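Local coordinates for folylpolyglutamate synthase protein FOLC (Mycobacterium tuberculosis, PDB 2VOS), which probably adds glutamate to dihydropteroate and to tetrahydrofolate, spending ATP to build dihydrofolate and folylpolyglutamates, with a magnesium ion as cofactor, at residues I67-A70 with G74-S77; R80-L85 with A307-F312; V154-A159 with W181-V186; G337-M342 with T347-A352. One frame throughout, in Å; residues are numbered along the deposited sequence.

All four contacts are largely buried, though contact 4 reaches the surface at Arg341. Contacts 1 and 2 both use helix 75-88: its N-terminal end holds phosphate in contact 1, while further along it packs on helix 296-312 in contact 2, and Ile67 touches Val82 between them. Contact 3 is reached from the other face of strand 66-70, where His68 bonds to Thr184. Contact 4 belongs to the glutamate ligase domain yet shares the ADP with contact 1. Accordingly, contact 1 joins a small aliphatic touch to phosphate and metal binding, contact 2 is aliphatic packing, contact 3 threonine methyl packing, and contact 4 strand pairing plus nucleotide binding.

Contact 1: I67-A70 with G74-S77; sequences IHIA and GKTS. With CO (cobalt (II) ion), chain E; ADP (adenosine-5'-diphosphate), chain B.
Lys75 lies along the end of the strand at Ala70 and beside Ile69 in a P-loop, the turn that leads from strand 66-70 into helix 75-88 and wraps the phosphates of ADP. The tight part is aliphatic and small. Lys75 CG and CD pass over the carbonyl carbon of Ala70, CG at 3.7 Å from Ala70 C, while the methyl Ile69 CG2 sits 3.9 Å from Lys75 CB. Ala70 itself points its CB away, so its backbone is what the lysine rides on. Behind Ile69, Val172 and Val193 of the flanking parallel strands complete the apolar floor.

The phosphate side of the helix start is polar and hydrated. Lys75 bends at chi3 (-69°) and chi4 (-51°), which curls its amino group back so that NZ reaches ADP O3B at 2.8 Å; NZ also bonds to Gly71 O. The backbone N atoms of Gly74, Lys75, Thr76 and Ser77 all donate to the diphosphate, and Ser77 OG adds a bond to O2A. Two waters complete this layer on the cobalt, whose remaining protein ligands are Glu174 OE2 and Ser98 O. The CB of Thr76 points away from the strand, and the ion is held by Thr76 OG1 at 2.2 Å and by ADP O1B at 2.0 Å.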
loop_
_atom_site.group_PDB
_atom_site.type_symbol
_atom_site.label_atom_id
_atom_site.label_comp_id
_atom_site.label_asym_id
_atom_site.label_seq_id
_atom_site.Cartn_x
_atom_site.Cartn_y
_atom_site.Cartn_z
ATOM N N ILE A 67 -11.938 4.921 -8.785
ATOM C CA ILE A 67 -11.326 3.662 -9.118
ATOM C C ILE A 67 -10.897 3.072 -7.769
ATOM O O ILE A 67 -10.200 3.745 -6.975
ATOM C CB ILE A 67 -10.053 3.918 -10.001
ATOM C CG1 ILE A 67 -10.455 4.611 -11.320
ATOM C CG2 ILE A 67 -9.237 2.628 -10.237
ATOM C CD1 ILE A 67 -9.233 5.284 -12.014
ATOM N N HIS A 68 -11.332 1.847 -7.514
ATOM C CA HIS A 68 -11.427 1.276 -6.190
ATOM C C HIS A 68 -10.508 0.074 -6.161
ATOM O O HIS A 68 -10.586 -0.814 -7.005
ATOM C CB HIS A 68 -12.889 0.894 -5.895
ATOM C CG HIS A 68 -13.189 0.700 -4.435
ATOM N ND1 HIS A 68 -14.411 0.257 -3.975
ATOM C CD2 HIS A 68 -12.430 0.922 -3.332
ATOM C CE1 HIS A 68 -14.390 0.207 -2.652
ATOM N NE2 HIS A 68 -13.201 0.616 -2.237
ATOM N N ILE A 69 -9.595 0.025 -5.194
ATOM C CA ILE A 69 -8.526 -0.947 -5.266
ATOM C C ILE A 69 -8.449 -1.849 -4.021
ATOM O O ILE A 69 -8.348 -1.344 -2.881
ATOM C CB ILE A 69 -7.132 -0.204 -5.456
ATOM C CG1 ILE A 69 -7.150 0.630 -6.771
ATOM C CG2 ILE A 69 -5.984 -1.163 -5.399
ATOM C CD1 ILE A 69 -6.150 1.840 -6.724
ATOM N N ALA A 70 -8.483 -3.175 -4.248
ATOM C CA ALA A 70 -8.372 -4.174 -3.146
ATOM C C ALA A 70 -7.313 -5.160 -3.528
ATOM O O ALA A 70 -6.792 -5.135 -4.671
ATOM C CB ALA A 70 -9.722 -4.855 -2.911
ATOM N N GLY A 74 0.561 -4.570 -3.215
ATOM C CA GLY A 74 0.594 -3.603 -4.305
ATOM C C GLY A 74 -0.596 -2.639 -4.300
ATOM O O GLY A 74 -0.703 -1.815 -5.223
ATOM N N LYS A 75 -1.498 -2.698 -3.319
ATOM C CA LYS A 75 -2.647 -1.767 -3.397
ATOM C C LYS A 75 -2.179 -0.312 -3.434
ATOM O O LYS A 75 -2.634 0.481 -4.269
ATOM C CB LYS A 75 -3.691 -1.867 -2.261
ATOM C CG LYS A 75 -4.456 -3.258 -2.122
ATOM C CD LYS A 75 -5.455 -3.196 -0.977
ATOM C CE LYS A 75 -4.746 -3.132 0.409
ATOM N NZ LYS A 75 -3.689 -4.217 0.578
ATOM N N THR A 76 -1.385 0.063 -2.436
ATOM C CA THR A 76 -0.927 1.466 -2.338
ATOM C C THR A 76 -0.107 1.853 -3.570
ATOM O O THR A 76 -0.286 2.946 -4.133
ATOM C CB THR A 76 -0.127 1.726 -1.022
ATOM O OG1 THR A 76 -1.082 1.716 0.026
ATOM C CG2 THR A 76 0.487 3.163 -1.073
ATOM N N SER A 77 0.818 0.988 -3.962
ATOM C CA SER A 77 1.635 1.324 -5.129
ATOM C C SER A 77 0.754 1.495 -6.396
ATOM O O SER A 77 0.958 2.414 -7.211
ATOM C CB SER A 77 2.646 0.211 -5.385
ATOM O OG SER A 77 3.700 0.219 -4.444
HETATM CO CO CO E . -1.649 0.013 1.281
HETATM P PB ADP B . -0.507 -2.707 -0.024
HETATM O O1B ADP B . -1.051 -1.306 -0.124
HETATM O O2B ADP B . -0.126 -3.091 1.379
HETATM O O3B ADP B . -1.275 -3.773 -0.747
HETATM P PA ADP B . 2.034 -1.648 -1.123
HETATM O O1A ADP B . 2.065 -0.694 0.062
HETATM O O2A ADP B . 2.252 -1.241 -2.571
HETATM O O3A ADP B . 0.846 -2.757 -0.923
HETATM O "O5'" ADP B . 3.312 -2.607 -0.823
HETATM C "C5'" ADP B . 3.647 -3.152 0.461
HETATM C "C4'" ADP B . 4.887 -4.042 0.222
HETATM O "O4'" ADP B . 4.504 -5.163 -0.623
HETATM C "C3'" ADP B . 5.986 -3.384 -0.609
HETATM O "O3'" ADP B . 7.017 -2.881 0.218
HETATM C "C2'" ADP B . 6.645 -4.441 -1.450
HETATM O "O2'" ADP B . 7.538 -5.194 -0.559
HETATM C "C1'" ADP B . 5.514 -5.419 -1.631
HETATM N N9 ADP B . 4.754 -5.337 -2.912
HETATM C C8 ADP B . 4.116 -4.283 -3.523
HETATM N N7 ADP B . 3.497 -4.715 -4.661
HETATM C C5 ADP B . 3.651 -6.072 -4.705
HETATM C C6 ADP B . 3.231 -7.164 -5.590
HETATM N N6 ADP B . 2.492 -6.916 -6.692
HETATM N N1 ADP B . 3.666 -8.390 -5.275
HETATM C C2 ADP B . 4.460 -8.714 -4.222
HETATM N N3 ADP B . 4.870 -7.772 -3.333
HETATM C C4 ADP B . 4.495 -6.472 -3.568
HETATM O O HOH W 1 -2.360 -1.496 2.654
HETATM O O HOH W 2 0.276 -0.053 2.127
#

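Contact 2: R80-L85 with A307-F312; sequences RMVDAL and ASVEAF
Val82 and Val309 mark the nearest approach of helix 75-88, which follows the P-loop, and helix 296-312, in the nucleotide-binding part of the Mur ligase fold; their CA atoms are 6.3 Å apart. The axes of the short segments 80-85 and 307-312 come within 9.8 Å and cross at -49°, running in broadly the same direction, so the helices diverge from a single patch rather than following each other.

The patch turns on one methyl group. Val309 has CG1 anti to its backbone N (chi1 169°), which leaves CG2 as the branch that reaches across. That methyl meets three carbons of the first helix: Leu85 CB and Leu85 CD1, each 3.9 Å from Val309 CG2, and Val82 CG1, 4.0 Å from the same atom. The two valines slide past one another in opposite directions, whereas the leucine crosses Val309 at a slant. The residue before it, Ser308, adds a looser touch, its CB lying 4.4 Å from Val82 CG2; its hydroxyl is turned back to Leu304 O in its own helix.

Val82 also leans on Ala305 and on Ile67 of the strand beneath, while on the far side of helix 75-88 Asp83 forms a salt bridge with Arg95. Between these two segments the join is aliphatic, and probably does little by itself to fix their mutual rotation.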
loop_
_atom_site.group_PDB
_atom_site.type_symbol
_atom_site.label_atom_id
_atom_site.label_comp_id
_atom_site.label_asym_id
_atom_site.label_seq_id
_atom_site.Cartn_x
_atom_site.Cartn_y
_atom_site.Cartn_z
ATOM N N ARG A 80 -1.145 4.787 -6.264
ATOM C CA ARG A 80 -0.294 5.937 -6.650
ATOM C C ARG A 80 0.045 6.000 -8.148
ATOM O O ARG A 80 0.196 7.110 -8.674
ATOM C CB ARG A 80 0.994 5.963 -5.863
ATOM C CG ARG A 80 0.672 6.132 -4.303
ATOM C CD ARG A 80 1.999 6.093 -3.509
ATOM N NE ARG A 80 2.854 7.284 -3.734
ATOM C CZ ARG A 80 2.817 8.406 -3.004
ATOM N NH1 ARG A 80 1.966 8.558 -1.990
ATOM N NH2 ARG A 80 3.635 9.411 -3.292
HETATM N N MSE A 81 0.167 4.839 -8.804
HETATM C CA MSE A 81 0.354 4.741 -10.247
HETATM C C MSE A 81 -0.895 5.222 -11.013
HETATM O O MSE A 81 -0.774 6.022 -11.926
HETATM C CB MSE A 81 0.663 3.308 -10.656
HETATM C CG MSE A 81 2.127 2.967 -10.302
HETATM SE SE MSE A 81 2.288 1.029 -10.427
HETATM C CE MSE A 81 4.146 0.826 -10.004
ATOM N N VAL A 82 -2.070 4.741 -10.626
ATOM C CA VAL A 82 -3.336 5.262 -11.155
ATOM C C VAL A 82 -3.414 6.772 -11.024
ATOM O O VAL A 82 -3.752 7.449 -11.979
ATOM C CB VAL A 82 -4.549 4.588 -10.424
ATOM C CG1 VAL A 82 -5.882 5.287 -10.729
ATOM C CG2 VAL A 82 -4.596 3.075 -10.739
ATOM N N ASP A 83 -3.124 7.323 -9.836
ATOM C CA ASP A 83 -3.124 8.764 -9.631
ATOM C C ASP A 83 -2.155 9.447 -10.627
ATOM O O ASP A 83 -2.483 10.439 -11.345
ATOM C CB ASP A 83 -2.700 9.038 -8.167
ATOM C CG ASP A 83 -2.933 10.483 -7.745
ATOM O OD1 ASP A 83 -3.115 11.336 -8.657
ATOM O OD2 ASP A 83 -2.909 10.773 -6.511
ATOM N N ALA A 84 -0.932 8.950 -10.684
ATOM C CA ALA A 84 0.038 9.536 -11.602
ATOM C C ALA A 84 -0.461 9.551 -13.071
ATOM O O ALA A 84 -0.287 10.561 -13.780
ATOM C CB ALA A 84 1.393 8.769 -11.517
ATOM N N LEU A 85 -0.996 8.417 -13.542
ATOM C CA LEU A 85 -1.503 8.308 -14.922
ATOM C C LEU A 85 -2.700 9.265 -15.156
ATOM O O LEU A 85 -2.744 9.990 -16.153
ATOM C CB LEU A 85 -1.929 6.861 -15.210
ATOM C CG LEU A 85 -0.796 5.829 -15.315
ATOM C CD1 LEU A 85 -1.428 4.415 -15.306
ATOM C CD2 LEU A 85 0.024 5.991 -16.636
ATOM N N ALA A 307 -4.059 -0.707 -17.186
ATOM C CA ALA A 307 -5.328 -1.302 -17.603
ATOM C C ALA A 307 -6.501 -0.660 -16.840
ATOM O O ALA A 307 -7.534 -0.331 -17.440
ATOM C CB ALA A 307 -5.289 -2.833 -17.383
ATOM N N SER A 308 -6.324 -0.352 -15.559
ATOM C CA SER A 308 -7.390 0.289 -14.777
ATOM C C SER A 308 -7.723 1.703 -15.301
ATOM O O SER A 308 -8.885 2.114 -15.344
ATOM C CB SER A 308 -6.972 0.402 -13.300
ATOM O OG SER A 308 -6.704 -0.893 -12.779
ATOM N N VAL A 309 -6.689 2.455 -15.657
ATOM C CA VAL A 309 -6.888 3.829 -16.138
ATOM C C VAL A 309 -7.493 3.779 -17.560
ATOM O O VAL A 309 -8.388 4.584 -17.894
ATOM C CB VAL A 309 -5.609 4.634 -16.091
ATOM C CG1 VAL A 309 -5.803 5.948 -16.856
ATOM C CG2 VAL A 309 -5.271 4.919 -14.617
ATOM N N GLU A 310 -7.049 2.798 -18.359
ATOM C CA GLU A 310 -7.608 2.565 -19.700
ATOM C C GLU A 310 -9.083 2.253 -19.560
ATOM O O GLU A 310 -9.919 2.827 -20.294
ATOM C CB GLU A 310 -6.904 1.402 -20.387
ATOM C CG GLU A 310 -5.535 1.789 -20.916
ATOM C CD GLU A 310 -4.905 0.626 -21.622
ATOM O OE1 GLU A 310 -4.751 -0.430 -20.972
ATOM O OE2 GLU A 310 -4.679 0.708 -22.856
ATOM N N ALA A 311 -9.411 1.346 -18.647
ATOM C CA ALA A 311 -10.813 0.932 -18.427
ATOM C C ALA A 311 -11.659 2.133 -18.017
ATOM O O ALA A 311 -12.734 2.359 -18.581
ATOM C CB ALA A 311 -10.908 -0.111 -17.343
ATOM N N PHE A 312 -11.154 2.920 -17.071
ATOM C CA PHE A 312 -11.837 4.110 -16.598
ATOM C C PHE A 312 -12.189 5.067 -17.735
ATOM O O PHE A 312 -13.284 5.604 -17.771
ATOM C CB PHE A 312 -10.988 4.855 -15.560
ATOM C CG PHE A 312 -11.660 6.055 -15.025
ATOM C CD1 PHE A 312 -12.627 5.949 -14.025
ATOM C CD2 PHE A 312 -11.377 7.292 -15.545
ATOM C CE1 PHE A 312 -13.282 7.098 -13.553
ATOM C CE2 PHE A 312 -12.013 8.443 -15.069
ATOM C CZ PHE A 312 -12.973 8.350 -14.082
#

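Contact 3: V154-A159 with W181-V186; sequences VLTAMA and WDATNV
Thr156 is the one side chain of helix 151-165 in this contact that reaches the turn 181-186, where it meets Ala183 and Thr184; both segments belong to the Mur ligase middle domain. Its chi1 of -69° sets OG1 anti to its own carbonyl carbon, where the hydroxyl bonds to Phe152 O one turn back, and puts the methyl CG2 anti to the backbone N, facing the turn. That methyl does most of the touching: it lies 3.8 Å from Ala183 O and 4.0 Å from Thr184 CA. On the hydroxyl flank, Ala183 CB approaches Thr156 OG1 to 4.0 Å, a contact of van der Waals type.

Thr184 crosses Thr156 at about a right angle, with the two CG2 methyls 4.1 Å apart. Its own chi1 is 57°, placing OG1 between the backbone N and the carbonyl carbon. This conformer turns the hydroxyl back along the chain, where OG1 gives a short bond of 2.5 Å to Asp182 OD2 on that oxygen's anti lone pair. The same oxygen takes the amide Thr184 N at 3.0 Å, from well above the carboxylate plane, closing an Asx turn inside a type I beta turn from Asp182 to Asn185. With Gly176 N also bonded to Asp182 OD2 and Met177 N to Asp182 OD1, the carboxylate ties the turn to the loop that follows strand 170-174 and holds Thr184 in its rotamer.

Within the fold, the helix packs its other sides on helices 117-140 and 48-56, while the turn lies on the way from strand 170-174 to strand 191-194 and is joined through Thr184 OG1 to His68 of strand 66-70.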
loop_
_atom_site.group_PDB
_atom_site.type_symbol
_atom_site.label_atom_id
_atom_site.label_comp_id
_atom_site.label_asym_id
_atom_site.label_seq_id
_atom_site.Cartn_x
_atom_site.Cartn_y
_atom_site.Cartn_z
ATOM N N VAL A 154 -13.998 7.354 10.132
ATOM C CA VAL A 154 -13.858 8.795 10.114
ATOM C C VAL A 154 -12.829 9.266 9.065
ATOM O O VAL A 154 -13.107 10.226 8.327
ATOM C CB VAL A 154 -13.529 9.344 11.519
ATOM C CG1 VAL A 154 -13.351 10.854 11.439
ATOM C CG2 VAL A 154 -14.673 8.977 12.501
ATOM N N LEU A 155 -11.653 8.619 8.992
ATOM C CA LEU A 155 -10.682 8.984 7.968
ATOM C C LEU A 155 -11.278 8.846 6.579
ATOM O O LEU A 155 -11.052 9.670 5.692
ATOM C CB LEU A 155 -9.444 8.104 8.063
ATOM C CG LEU A 155 -8.555 8.325 9.267
ATOM C CD1 LEU A 155 -7.505 7.142 9.413
ATOM C CD2 LEU A 155 -7.899 9.709 9.205
ATOM N N THR A 156 -12.075 7.804 6.383
ATOM C CA THR A 156 -12.613 7.529 5.063
ATOM C C THR A 156 -13.635 8.611 4.739
ATOM O O THR A 156 -13.652 9.129 3.633
ATOM C CB THR A 156 -13.236 6.148 5.027
ATOM O OG1 THR A 156 -12.166 5.183 5.134
ATOM C CG2 THR A 156 -14.033 5.910 3.688
ATOM N N ALA A 157 -14.445 9.001 5.724
ATOM C CA ALA A 157 -15.392 10.057 5.495
ATOM C C ALA A 157 -14.685 11.380 5.213
ATOM O O ALA A 157 -15.096 12.158 4.350
ATOM C CB ALA A 157 -16.345 10.203 6.707
HETATM N N MSE A 158 -13.630 11.642 5.965
HETATM C CA MSE A 158 -12.811 12.813 5.671
HETATM C C MSE A 158 -12.299 12.835 4.238
HETATM O O MSE A 158 -12.339 13.886 3.571
HETATM C CB MSE A 158 -11.628 12.903 6.666
HETATM C CG MSE A 158 -12.061 13.284 8.081
HETATM SE SE MSE A 158 -10.524 13.021 9.294
HETATM C CE MSE A 158 -9.235 14.225 8.507
ATOM N N ALA A 159 -11.775 11.705 3.742
ATOM C CA ALA A 159 -11.232 11.694 2.377
ATOM C C ALA A 159 -12.390 12.059 1.396
ATOM O O ALA A 159 -12.234 12.916 0.453
ATOM C CB ALA A 159 -10.645 10.309 2.053
ATOM N N TRP A 181 -16.830 -5.428 3.340
ATOM C CA TRP A 181 -17.349 -4.740 4.536
ATOM C C TRP A 181 -16.431 -3.612 4.951
ATOM O O TRP A 181 -16.516 -3.153 6.083
ATOM C CB TRP A 181 -17.584 -5.707 5.711
ATOM C CG TRP A 181 -18.566 -6.821 5.321
ATOM C CD1 TRP A 181 -19.932 -6.709 5.104
ATOM C CD2 TRP A 181 -18.237 -8.170 5.020
ATOM N NE1 TRP A 181 -20.460 -7.924 4.744
ATOM C CE2 TRP A 181 -19.434 -8.826 4.650
ATOM C CE3 TRP A 181 -17.056 -8.894 5.065
ATOM C CZ2 TRP A 181 -19.475 -10.161 4.326
ATOM C CZ3 TRP A 181 -17.100 -10.224 4.722
ATOM C CH2 TRP A 181 -18.297 -10.848 4.373
ATOM N N ASP A 182 -15.577 -3.144 4.030
ATOM C CA ASP A 182 -14.629 -2.059 4.340
ATOM C C ASP A 182 -15.391 -0.718 4.270
ATOM O O ASP A 182 -16.297 -0.575 3.448
ATOM C CB ASP A 182 -13.487 -2.043 3.279
ATOM C CG ASP A 182 -12.435 -1.022 3.601
ATOM O OD1 ASP A 182 -11.730 -1.253 4.623
ATOM O OD2 ASP A 182 -12.395 0.031 2.900
ATOM N N ALA A 183 -14.996 0.268 5.074
ATOM C CA ALA A 183 -15.670 1.567 5.098
ATOM C C ALA A 183 -15.690 2.258 3.715
ATOM O O ALA A 183 -16.588 3.042 3.443
ATOM C CB ALA A 183 -14.999 2.529 6.182
ATOM N N THR A 184 -14.728 1.951 2.839
ATOM C CA THR A 184 -14.684 2.620 1.527
ATOM C C THR A 184 -15.771 2.061 0.608
ATOM O O THR A 184 -16.016 2.612 -0.463
ATOM C CB THR A 184 -13.300 2.374 0.792
ATOM O OG1 THR A 184 -13.056 0.958 0.647
ATOM C CG2 THR A 184 -12.136 2.977 1.627
ATOM N N ASN A 185 -16.408 0.961 1.013
ATOM C CA ASN A 185 -17.257 0.240 0.056
ATOM C C ASN A 185 -18.676 0.854 -0.039
ATOM O O ASN A 185 -19.659 0.149 -0.008
ATOM C CB ASN A 185 -17.306 -1.249 0.386
ATOM C CG ASN A 185 -17.789 -2.090 -0.789
ATOM O OD1 ASN A 185 -17.583 -1.710 -1.944
ATOM N ND2 ASN A 185 -18.413 -3.229 -0.506
ATOM N N VAL A 186 -18.762 2.164 -0.182
ATOM C CA VAL A 186 -20.021 2.856 -0.304
ATOM C C VAL A 186 -19.974 3.718 -1.569
ATOM O O VAL A 186 -20.700 4.718 -1.656
ATOM C CB VAL A 186 -20.251 3.819 0.936
ATOM C CG1 VAL A 186 -20.625 3.004 2.120
ATOM C CG2 VAL A 186 -18.973 4.645 1.255
#

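Contact 4: G337-M342 with T347-A352. With ADP (adenosine-5'-diphosphate), chain B.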
loop_
_atom_site.group_PDB
_atom_site.type_symbol
_atom_site.label_atom_id
_atom_site.label_comp_id
_atom_site.label_asym_id
_atom_site.label_seq_id
_atom_site.Cartn_x
_atom_site.Cartn_y
_atom_site.Cartn_z
ATOM N N GLY A 337 8.655 4.383 0.837
ATOM C CA GLY A 337 8.746 3.201 1.704
ATOM C C GLY A 337 8.565 1.896 0.982
ATOM O O GLY A 337 8.445 0.880 1.656
ATOM N N ARG A 338 8.519 1.867 -0.368
ATOM C CA ARG A 338 8.568 0.576 -1.121
ATOM C C ARG A 338 9.901 0.484 -1.878
ATOM O O ARG A 338 10.123 1.157 -2.912
ATOM C CB ARG A 338 7.385 0.408 -2.098
ATOM C CG ARG A 338 6.044 0.054 -1.376
ATOM C CD ARG A 338 5.723 1.067 -0.297
ATOM N NE ARG A 338 4.377 0.936 0.273
ATOM C CZ ARG A 338 3.862 1.747 1.209
ATOM N NH1 ARG A 338 4.549 2.764 1.729
ATOM N NH2 ARG A 338 2.637 1.539 1.657
ATOM N N LEU A 339 10.815 -0.295 -1.301
ATOM C CA LEU A 339 12.176 -0.411 -1.775
ATOM C C LEU A 339 12.747 0.956 -2.124
ATOM O O LEU A 339 13.222 1.195 -3.254
ATOM C CB LEU A 339 12.207 -1.302 -3.002
ATOM C CG LEU A 339 13.033 -2.602 -3.103
ATOM C CD1 LEU A 339 14.017 -2.886 -2.023
ATOM C CD2 LEU A 339 12.095 -3.747 -3.467
ATOM N N GLU A 340 12.654 1.873 -1.168
ATOM C CA GLU A 340 13.047 3.238 -1.407
ATOM C C GLU A 340 14.438 3.446 -0.785
ATOM O O GLU A 340 14.660 3.134 0.383
ATOM C CB GLU A 340 12.033 4.210 -0.766
ATOM C CG GLU A 340 12.318 5.678 -1.109
ATOM C CD GLU A 340 11.391 6.627 -0.372
ATOM O OE1 GLU A 340 10.704 6.162 0.570
ATOM O OE2 GLU A 340 11.381 7.839 -0.686
ATOM N N ARG A 341 15.357 4.000 -1.547
ATOM C CA ARG A 341 16.725 4.221 -1.066
ATOM C C ARG A 341 16.824 5.516 -0.327
ATOM O O ARG A 341 16.484 6.578 -0.894
ATOM C CB ARG A 341 17.644 4.351 -2.266
ATOM C CG ARG A 341 18.241 3.061 -2.720
ATOM C CD ARG A 341 19.572 3.301 -3.518
ATOM N NE ARG A 341 19.496 4.356 -4.550
ATOM C CZ ARG A 341 20.561 4.935 -5.115
ATOM N NH1 ARG A 341 21.812 4.528 -4.801
ATOM N NH2 ARG A 341 20.395 5.902 -6.012
HETATM N N MSE A 342 17.306 5.438 0.917
HETATM C CA MSE A 342 17.498 6.620 1.756
HETATM C C MSE A 342 18.870 7.250 1.521
HETATM O O MSE A 342 19.024 8.466 1.741
HETATM C CB MSE A 342 17.414 6.284 3.270
HETATM C CG MSE A 342 16.059 5.769 3.742
HETATM SE SE MSE A 342 14.706 7.125 3.611
HETATM C CE MSE A 342 14.046 6.677 1.816
ATOM N N THR A 347 24.392 1.821 1.077
ATOM C CA THR A 347 23.016 1.899 0.676
ATOM C C THR A 347 22.089 1.510 1.835
ATOM O O THR A 347 22.317 0.527 2.505
ATOM C CB THR A 347 22.754 0.965 -0.510
ATOM O OG1 THR A 347 23.570 1.403 -1.615
ATOM C CG2 THR A 347 21.278 0.992 -0.870
ATOM N N VAL A 348 21.069 2.313 2.081
ATOM C CA VAL A 348 20.034 1.981 3.055
ATOM C C VAL A 348 18.737 2.012 2.263
ATOM O O VAL A 348 18.406 3.026 1.592
ATOM C CB VAL A 348 19.931 3.017 4.163
ATOM C CG1 VAL A 348 18.680 2.712 5.074
ATOM C CG2 VAL A 348 21.275 3.086 4.983
ATOM N N PHE A 349 18.019 0.890 2.341
ATOM C CA PHE A 349 16.671 0.822 1.786
ATOM C C PHE A 349 15.690 0.801 2.902
ATOM O O PHE A 349 15.984 0.242 3.977
ATOM C CB PHE A 349 16.463 -0.506 1.082
ATOM C CG PHE A 349 17.097 -0.569 -0.254
ATOM C CD1 PHE A 349 18.334 -1.194 -0.423
ATOM C CD2 PHE A 349 16.458 -0.048 -1.345
ATOM C CE1 PHE A 349 18.890 -1.267 -1.687
ATOM C CE2 PHE A 349 17.048 -0.126 -2.621
ATOM C CZ PHE A 349 18.243 -0.765 -2.757
ATOM N N ILE A 350 14.499 1.324 2.640
ATOM C CA ILE A 350 13.398 1.038 3.518
ATOM C C ILE A 350 12.353 0.354 2.656
ATOM O O ILE A 350 12.192 0.705 1.466
ATOM C CB ILE A 350 12.778 2.326 4.161
ATOM C CG1 ILE A 350 12.239 3.298 3.054
ATOM C CG2 ILE A 350 13.779 2.970 5.178
ATOM C CD1 ILE A 350 11.481 4.574 3.630
ATOM N N ASP A 351 11.630 -0.589 3.263
ATOM C CA ASP A 351 10.609 -1.335 2.580
ATOM C C ASP A 351 9.531 -1.786 3.558
ATOM O O ASP A 351 9.830 -2.365 4.619
ATOM C CB ASP A 351 11.189 -2.523 1.812
ATOM C CG ASP A 351 10.145 -3.121 0.838
ATOM O OD1 ASP A 351 9.904 -2.595 -0.251
ATOM O OD2 ASP A 351 9.480 -4.062 1.199
ATOM N N ALA A 352 8.269 -1.544 3.201
ATOM C CA ALA A 352 7.134 -1.836 4.048
ATOM C C ALA A 352 6.786 -3.354 4.102
ATOM O O ALA A 352 5.796 -3.711 4.771
ATOM C CB ALA A 352 5.899 -1.067 3.540
HETATM P PB ADP B . -0.507 -2.707 -0.024
HETATM O O1B ADP B . -1.051 -1.306 -0.124
HETATM O O2B ADP B . -0.126 -3.091 1.379
HETATM O O3B ADP B . -1.275 -3.773 -0.747
HETATM P PA ADP B . 2.034 -1.648 -1.123
HETATM O O1A ADP B . 2.065 -0.694 0.062
HETATM O O2A ADP B . 2.252 -1.241 -2.571
HETATM O O3A ADP B . 0.846 -2.757 -0.923
HETATM O "O5'" ADP B . 3.312 -2.607 -0.823
HETATM C "C5'" ADP B . 3.647 -3.152 0.461
HETATM C "C4'" ADP B . 4.887 -4.042 0.222
HETATM O "O4'" ADP B . 4.504 -5.163 -0.623
HETATM C "C3'" ADP B . 5.986 -3.384 -0.609
HETATM O "O3'" ADP B . 7.017 -2.881 0.218
HETATM C "C2'" ADP B . 6.645 -4.441 -1.450
HETATM O "O2'" ADP B . 7.538 -5.194 -0.559
HETATM C "C1'" ADP B . 5.514 -5.419 -1.631
HETATM N N9 ADP B . 4.754 -5.337 -2.912
HETATM C C8 ADP B . 4.116 -4.283 -3.523
HETATM N N7 ADP B . 3.497 -4.715 -4.661
HETATM C C5 ADP B . 3.651 -6.072 -4.705
HETATM C C6 ADP B . 3.231 -7.164 -5.590
HETATM N N6 ADP B . 2.492 -6.916 -6.692
HETATM N N1 ADP B . 3.666 -8.390 -5.275
HETATM C C2 ADP B . 4.460 -8.714 -4.222
HETATM N N3 ADP B . 4.870 -7.772 -3.333
HETATM C C4 ADP B . 4.495 -6.472 -3.568
HETATM O O HOH W 3 22.830 2.118 -3.963
#
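Ile350 fills the main hollow of this beta hairpin, whose strands 340-343 and 347-350 pair antiparallel. With chi1 at 60°, its CG1 branch stands between the backbone N and the carbonyl carbon, and the terminal CD1 fits among three groups of segment 337-342: Gly337 CA at 3.6 Å from Ile350 CD1, Glu340 OE1 at 3.5 Å and the Met342 CE methyl (a selenomethionine) at 3.8 Å. Glu340 lies alongside Ile350, and its OE1 is held by Gly337 N from above the carboxylate plane; OE2 pairs with Arg479 of helix 472-481, which covers this face.

On the other face the Phe349 ring is the bump. Arg341 CG rests 3.4 Å from Phe349 CE2, and Leu339 CD1 comes 3.8 Å from Phe349 CD2, both at an oblique angle, with Phe370 edge-to-face beyond. Leu339 and Glu340 both face Ile350, forming a G1 bulge that lets Leu339 N reach Asp351 OD1 at 2.7 Å, on its anti lone pair.

Ala352 CB sits over the centre of the Arg338 guanidinium, whose NE and NH2 both reach ADP O1A, each at 2.8 Å, while NH1 bonds to Pro336 O, and Asp351 OD2 accepts from ADP O2' at 2.9 Å. The residues at the base of this glutamate ligase domain hairpin thus bring a guanidinium, probably positively charged, to the alpha phosphate and a carboxylate to the ribose.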